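Local coordinates for protein nitroalkane oxidase (Podospora anserina, PDB 3MKH) that oxidises nitroalkanes to aldehydes or ketones with FAD as cofactor, releasing nitrite and reducing molecular oxygen to hydrogen peroxide, at residues 198-201 / 202-206; 210-213 / 214-217; 363-366 / 367-371. One frame throughout, in Å; residues are numbered along the deposited sequence.

Contact 1 (198-201 / 202-206)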
loop_
_atom_site.group_PDB
_atom_site.type_symbol
_atom_site.label_atom_id
_atom_site.label_comp_id
_atom_site.label_asym_id
_atom_site.label_seq_id
_atom_site.Cartn_x
_atom_site.Cartn_y
_atom_site.Cartn_z
ATOM N N GLU A 198 22.277 -0.792 -39.920
ATOM C CA GLU A 198 21.915 -2.067 -39.305
ATOM C C GLU A 198 22.512 -2.223 -37.900
ATOM O O GLU A 198 23.729 -2.209 -37.737
ATOM C CB GLU A 198 22.377 -3.221 -40.203
ATOM C CG GLU A 198 22.102 -4.596 -39.632
ATOM C CD GLU A 198 20.643 -4.770 -39.256
ATOM O OE1 GLU A 198 19.771 -4.295 -40.019
ATOM O OE2 GLU A 198 20.371 -5.376 -38.196
ATOM N N GLY A 199 21.656 -2.365 -36.889
ATOM C CA GLY A 199 22.112 -2.515 -35.513
ATOM C C GLY A 199 22.722 -1.271 -34.869
ATOM O O GLY A 199 23.373 -1.354 -33.819
ATOM N N GLN A 200 22.520 -0.113 -35.487
ATOM C CA GLN A 200 23.019 1.141 -34.927
ATOM C C GLN A 200 22.109 1.610 -33.787
ATOM O O GLN A 200 20.902 1.403 -33.829
ATOM C CB GLN A 200 23.098 2.211 -36.019
ATOM C CG GLN A 200 23.801 3.500 -35.605
ATOM C CD GLN A 200 23.850 4.535 -36.730
ATOM O OE1 GLN A 200 23.229 4.360 -37.781
ATOM N NE2 GLN A 200 24.583 5.620 -36.508
ATOM N N ASP A 201 22.701 2.229 -32.769
ATOM C CA ASP A 201 21.951 2.817 -31.660
ATOM C C ASP A 201 21.133 4.019 -32.153
ATOM O O ASP A 201 21.696 4.988 -32.640
ATOM C CB ASP A 201 22.932 3.265 -30.567
ATOM C CG ASP A 201 22.240 3.747 -29.293
ATOM O OD1 ASP A 201 21.030 4.089 -29.324
ATOM O OD2 ASP A 201 22.928 3.791 -28.248
ATOM N N PRO A 202 19.796 3.958 -32.029
ATOM C CA PRO A 202 18.930 5.066 -32.469
ATOM C C PRO A 202 19.308 6.410 -31.833
ATOM O O PRO A 202 19.029 7.481 -32.391
ATOM C CB PRO A 202 17.538 4.632 -31.985
ATOM C CG PRO A 202 17.600 3.159 -31.941
ATOM C CD PRO A 202 19.020 2.790 -31.581
ATOM N N GLU A 203 19.919 6.350 -30.659
ATOM C CA GLU A 203 20.369 7.551 -29.970
ATOM C C GLU A 203 21.293 8.406 -30.841
ATOM O O GLU A 203 21.317 9.633 -30.709
ATOM C CB GLU A 203 21.046 7.196 -28.642
ATOM C CG GLU A 203 21.534 8.423 -27.889
ATOM C CD GLU A 203 21.784 8.161 -26.416
ATOM O OE1 GLU A 203 21.430 7.064 -25.924
ATOM O OE2 GLU A 203 22.336 9.063 -25.750
ATOM N N ASN A 204 22.038 7.757 -31.738
ATOM C CA ASN A 204 22.984 8.443 -32.628
ATOM C C ASN A 204 22.342 9.430 -33.614
ATOM O O ASN A 204 23.038 10.270 -34.186
ATOM C CB ASN A 204 23.788 7.421 -33.444
ATOM C CG ASN A 204 24.727 6.561 -32.586
ATOM O OD1 ASN A 204 24.911 6.799 -31.390
ATOM N ND2 ASN A 204 25.333 5.556 -33.214
ATOM N N LYS A 205 21.036 9.299 -33.850
ATOM C CA LYS A 205 20.330 10.146 -34.823
ATOM C C LYS A 205 19.543 11.296 -34.173
ATOM O O LYS A 205 18.981 12.160 -34.866
ATOM C CB LYS A 205 19.361 9.304 -35.668
ATOM C CG LYS A 205 19.949 8.010 -36.181
ATOM C CD LYS A 205 21.077 8.273 -37.168
ATOM C CE LYS A 205 20.549 8.517 -38.581
ATOM N NZ LYS A 205 21.692 8.688 -39.543
ATOM N N VAL A 206 19.498 11.313 -32.849
ATOM C CA VAL A 206 18.637 12.284 -32.161
ATOM C C VAL A 206 19.242 13.679 -32.083
ATOM O O VAL A 206 20.423 13.843 -31.731
ATOM C CB VAL A 206 18.227 11.786 -30.770
ATOM C CG1 VAL A 206 17.329 12.827 -30.074
ATOM C CG2 VAL A 206 17.490 10.476 -30.911
HETATM O O HOH W 1 23.204 6.313 -39.663
#

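Contact 2 (210-213 / 214-217)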
loop_
_atom_site.group_PDB
_atom_site.type_symbol
_atom_site.label_atom_id
_atom_site.label_comp_id
_atom_site.label_asym_id
_atom_site.label_seq_id
_atom_site.Cartn_x
_atom_site.Cartn_y
_atom_site.Cartn_z
ATOM N N LEU A 210 15.938 24.241 -32.914
ATOM C CA LEU A 210 15.081 25.356 -32.565
ATOM C C LEU A 210 14.117 25.676 -33.698
ATOM O O LEU A 210 14.468 25.576 -34.874
ATOM C CB LEU A 210 15.909 26.599 -32.204
ATOM C CG LEU A 210 16.919 26.418 -31.066
ATOM C CD1 LEU A 210 17.644 27.738 -30.732
ATOM C CD2 LEU A 210 16.232 25.803 -29.831
ATOM N N VAL A 211 12.896 26.044 -33.324
ATOM C CA VAL A 211 11.905 26.565 -34.259
ATOM C C VAL A 211 11.222 27.773 -33.619
ATOM O O VAL A 211 10.570 27.654 -32.574
ATOM C CB VAL A 211 10.829 25.510 -34.620
ATOM C CG1 VAL A 211 9.746 26.130 -35.517
ATOM C CG2 VAL A 211 11.466 24.308 -35.301
ATOM N N THR A 212 11.365 28.935 -34.250
ATOM C CA THR A 212 10.789 30.164 -33.717
ATOM C C THR A 212 9.503 30.485 -34.458
ATOM O O THR A 212 9.262 29.968 -35.550
ATOM C CB THR A 212 11.752 31.370 -33.855
ATOM O OG1 THR A 212 11.921 31.706 -35.244
ATOM C CG2 THR A 212 13.104 31.051 -33.244
ATOM N N ARG A 213 8.677 31.337 -33.866
ATOM C CA ARG A 213 7.485 31.804 -34.568
ATOM C C ARG A 213 7.874 32.495 -35.889
ATOM O O ARG A 213 7.198 32.332 -36.897
ATOM C CB ARG A 213 6.652 32.728 -33.679
ATOM C CG ARG A 213 5.459 33.362 -34.390
ATOM C CD ARG A 213 4.547 32.336 -35.093
ATOM N NE ARG A 213 3.338 33.028 -35.550
ATOM C CZ ARG A 213 2.258 33.216 -34.795
ATOM N NH1 ARG A 213 2.210 32.709 -33.568
ATOM N NH2 ARG A 213 1.221 33.896 -35.268
ATOM N N ALA A 214 8.983 33.230 -35.884
ATOM C CA ALA A 214 9.492 33.852 -37.112
ATOM C C ALA A 214 9.796 32.816 -38.206
ATOM O O ALA A 214 9.495 33.052 -39.373
ATOM C CB ALA A 214 10.715 34.704 -36.818
ATOM N N ASP A 215 10.385 31.679 -37.831
ATOM C CA ASP A 215 10.599 30.571 -38.769
ATOM C C ASP A 215 9.275 30.087 -39.350
ATOM O O ASP A 215 9.150 29.886 -40.561
ATOM C CB ASP A 215 11.277 29.383 -38.083
ATOM C CG ASP A 215 12.732 29.657 -37.705
ATOM O OD1 ASP A 215 13.472 30.283 -38.491
ATOM O OD2 ASP A 215 13.142 29.215 -36.611
ATOM N N LEU A 216 8.294 29.877 -38.478
ATOM C CA LEU A 216 6.987 29.376 -38.903
ATOM C C LEU A 216 6.319 30.330 -39.878
ATOM O O LEU A 216 5.767 29.899 -40.883
ATOM C CB LEU A 216 6.074 29.100 -37.700
ATOM C CG LEU A 216 6.588 27.972 -36.795
ATOM C CD1 LEU A 216 5.672 27.764 -35.613
ATOM C CD2 LEU A 216 6.749 26.662 -37.579
ATOM N N ASP A 217 6.381 31.623 -39.586
ATOM C CA ASP A 217 5.747 32.628 -40.443
ATOM C C ASP A 217 6.459 32.677 -41.791
ATOM O O ASP A 217 5.833 32.837 -42.836
ATOM C CB ASP A 217 5.817 34.021 -39.803
ATOM C CG ASP A 217 4.936 34.160 -38.564
ATOM O OD1 ASP A 217 4.057 33.297 -38.321
ATOM O OD2 ASP A 217 5.117 35.166 -37.840
HETATM O O HOH W 2 1.140 35.190 -38.127
#

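Contact 3 (363-366 / 367-371)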
loop_
_atom_site.group_PDB
_atom_site.type_symbol
_atom_site.label_atom_id
_atom_site.label_comp_id
_atom_site.label_asym_id
_atom_site.label_seq_id
_atom_site.Cartn_x
_atom_site.Cartn_y
_atom_site.Cartn_z
ATOM N N ALA A 363 1.746 12.436 -3.739
ATOM C CA ALA A 363 0.681 13.430 -3.939
ATOM C C ALA A 363 -0.685 12.804 -4.270
ATOM O O ALA A 363 -1.729 13.201 -3.714
ATOM C CB ALA A 363 1.089 14.455 -5.026
ATOM N N VAL A 364 -0.697 11.840 -5.181
ATOM C CA VAL A 364 -1.947 11.142 -5.514
ATOM C C VAL A 364 -2.535 10.439 -4.273
ATOM O O VAL A 364 -3.714 10.596 -3.959
ATOM C CB VAL A 364 -1.739 10.127 -6.672
ATOM C CG1 VAL A 364 -3.033 9.375 -6.980
ATOM C CG2 VAL A 364 -1.199 10.853 -7.918
ATOM N N LYS A 365 -1.696 9.694 -3.557
ATOM C CA LYS A 365 -2.096 9.030 -2.310
ATOM C C LYS A 365 -2.602 10.018 -1.230
ATOM O O LYS A 365 -3.580 9.746 -0.552
ATOM C CB LYS A 365 -0.932 8.166 -1.791
ATOM C CG LYS A 365 -1.103 7.551 -0.394
ATOM C CD LYS A 365 -2.383 6.735 -0.261
ATOM C CE LYS A 365 -2.303 5.757 0.937
ATOM N NZ LYS A 365 -1.643 6.325 2.182
ATOM N N ALA A 366 -1.944 11.168 -1.091
ATOM C CA ALA A 366 -2.389 12.191 -0.156
ATOM C C ALA A 366 -3.766 12.719 -0.516
ATOM O O ALA A 366 -4.584 12.972 0.367
ATOM C CB ALA A 366 -1.400 13.350 -0.121
ATOM N N CYS A 367 -3.999 12.958 -1.808
ATOM C CA CYS A 367 -5.280 13.498 -2.237
ATOM C C CYS A 367 -6.412 12.489 -2.002
ATOM O O CYS A 367 -7.505 12.870 -1.570
ATOM C CB CYS A 367 -5.217 13.974 -3.692
ATOM S SG CYS A 367 -4.222 15.478 -3.921
ATOM N N THR A 368 -6.147 11.205 -2.255
ATOM C CA THR A 368 -7.174 10.183 -2.027
ATOM C C THR A 368 -7.427 10.005 -0.531
ATOM O O THR A 368 -8.575 9.852 -0.112
ATOM C CB THR A 368 -6.861 8.806 -2.727
ATOM O OG1 THR A 368 -5.536 8.366 -2.403
ATOM C CG2 THR A 368 -6.960 8.952 -4.234
ATOM N N ASP A 369 -6.359 10.037 0.269
ATOM C CA ASP A 369 -6.494 9.950 1.728
ATOM C C ASP A 369 -7.318 11.100 2.276
ATOM O O ASP A 369 -8.169 10.916 3.146
ATOM C CB ASP A 369 -5.124 9.984 2.415
ATOM C CG ASP A 369 -4.470 8.625 2.495
ATOM O OD1 ASP A 369 -5.150 7.612 2.226
ATOM O OD2 ASP A 369 -3.266 8.568 2.843
ATOM N N VAL A 370 -7.034 12.309 1.797
ATOM C CA VAL A 370 -7.746 13.477 2.290
ATOM C C VAL A 370 -9.236 13.448 1.910
ATOM O O VAL A 370 -10.104 13.855 2.685
ATOM C CB VAL A 370 -7.044 14.763 1.803
ATOM C CG1 VAL A 370 -7.980 15.908 1.827
ATOM C CG2 VAL A 370 -5.791 15.015 2.671
ATOM N N ILE A 371 -9.536 12.954 0.718
ATOM C CA ILE A 371 -10.931 12.770 0.309
ATOM C C ILE A 371 -11.663 11.819 1.281
ATOM O O ILE A 371 -12.775 12.092 1.721
ATOM C CB ILE A 371 -10.993 12.282 -1.150
ATOM C CG1 ILE A 371 -10.757 13.473 -2.095
ATOM C CG2 ILE A 371 -12.319 11.573 -1.456
ATOM C CD1 ILE A 371 -10.399 13.062 -3.528
HETATM O O HOH W 3 -3.740 5.128 4.002
#

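Contact 1 (198-201 / 202-206)
Asp201 folds back on Glu203 and Asn204 in an Asx-Pro turn, with Pro202 as the residue between. The turn opens a short 3-10 segment, 202-205, in the loop between strands 184-191 and 206-212 of the beta domain. Of two hydrogen bonds to backbone N-H groups, the first makes the Asx turn. In it Asp201 OD1 accepts from Glu203 N at 2.9 Å, with an N-H...O angle of 157°. The donor stands above the carboxylate plane, 48° out of it. The second closes the backbone turn over it: Asp201 O accepts from Asn204 N at 2.9 Å, and this donor also lies well above the carbonyl plane. The same residue therefore takes up two successive N-H groups, one with its side chain and one with its backbone. With CG trans to the backbone N (chi1 -173°), the Asp201 carboxylate sits beside its own carbonyl carbon and can reach forward over the Pro202 nitrogen. Further on, Lys205 N bonds to Pro202 O.

Charge enters through Asp201 and Glu203. Their side chains run side by side and point the same way, with carboxylate planes nearly perpendicular. OD2 of Asp201 is 4.3 Å from OE1 of Glu203. This proximity probably makes it slightly harder for both to be ionised together.

The proline ring packs against the preceding backbone, where Pro202 CD lies 3.2 Å from Gln200 O. Outside the two segments Pro202 touches Lys146, and Glu203 touches Leu144.

The remaining link is polar and runs through water. The extended Gln200 chain also receives Glu197 N at OE1, and Lys205 NZ gives a bond to Thr194 O. Between the two ends sits one water, which donates to Gln200 OE1 at 2.7 Å and accepts from Lys205 NZ at 2.8 Å.

Contact 2 (210-213 / 214-217)
Thr212 ends an extended run and hands the chain directly to the helix in which Asp215 lies. Residues 210 and 211 belong to strand 206-212, and 213 onward have helical torsions. The chain bends sharply enough that the CA atoms of Thr212 and Asp215 are 5.1 Å apart. The first helical bonds follow at once. Leu216 N donates to Thr212 O, and Asp217 N to Arg213 O at 2.9 Å.

Side chains then close the helix start. Thr212 is the N-cap. Its OG1 accepts from Asp215 N at 3.0 Å, and Asp215 OD2 in turn accepts from Thr212 N at 3.0 Å, with a nearly straight angle of 169°. This reciprocal pair is a capping box. A chi1 of 68° sets OG1 between the threonine's backbone N and carbonyl carbon, facing the first turn. The Thr212 N-H meets OD2 on its anti side, somewhat out of the carboxylate plane. The other oxygen, OD1, forms a salt bridge with Arg218. The negative charge beside the helix start is probably favourable.

Val211 and Leu216 flank the box as a hydrophobic staple, crossing at about a right angle with CG1 of Val211 3.7 Å from CD2 of Leu216. Beyond them, Val211 packs on Val187 of strand 184-191 and Leu216 on Val248 of strand 242-251, so the staple joins the helix to the sheet.

Across the first turn of the helix, Arg213 NE makes a salt bridge to Asp217 OD1 at 2.9 Å. The carboxylate oxygen lies at the guanidinium edge and uses its syn side, with the two planes 89° apart. Arg213 NH2 reaches Asp178, and NH1 reaches Gly181 O.

Contact 3 (363-366 / 367-371)
Lys365 and Asp369 form a salt bridge one turn apart on helix 345-374, part of the C-terminal helical bundle of the acyl-CoA dehydrogenase fold. Lys365 NZ donates to Asp369 OD2 at 2.8 Å, coming in on the syn side, 19° out of the carboxylate plane. The lysine starts out away from Asp369. Bends at chi2 (55°) and chi4 bring its end back, so that Lys365 CE also lies alongside the carboxylate, 3.5 Å from Asp369 OD2. A water accepts from NZ at 3.0 Å and donates weakly to Asp369 OD1.

Thr368 turns its hydroxyl back against the preceding turn. Its chi1 of 51° places OG1 in the gap between its own N and carbonyl carbon, facing the carbonyls of that turn. Thr368 OG1 is 3.0 Å from Lys365 O and 3.3 Å from Val364 O, and its single proton may serve either. The methyl CG2 also rests on Val364 O. Thr368 and Val364 pack against Val364 and Thr368 of a second subunit, each on the other.

Cys367 and Val370 turn to the interior. Cys367 lies on Leu388 and Ala392 of helix 385-392. Val370 meets Val320 of helix 311-340.

Replacing Asp369 with an alanine would probably leave Lys365 NZ without its charged mate and let the bent lysine chain swing out.

Backbone bonds such as Asp369 N to Lys365 O hold the helix itself. The Thr368 hydroxyl can give its proton to a carbonyl of its own helix, which is consistent with a threonine packing at the subunit interface.

Overall arrangement
Contacts 1 and 2 lie at the two ends of strand 206-212: residues 198-206 lead into it, and 210-217 carry it on into a helix. Their centres are 28 Å apart. Contact 3 belongs to the C-terminal helical bundle, with its centre 42 Å from each of the other two, and lies across the chain's centre from contact 2. None of the three touches another. All stand back from the flavin. The side chains of Pro202 and Leu210 are each about 13 Å from a bound FAD, and that of Val370 about 10 Å. In contact 3 the side chains of Val370 and FAD-binding Val374, one turn on in the same helix, are about 4 Å apart. Contact 3 also meets a second subunit.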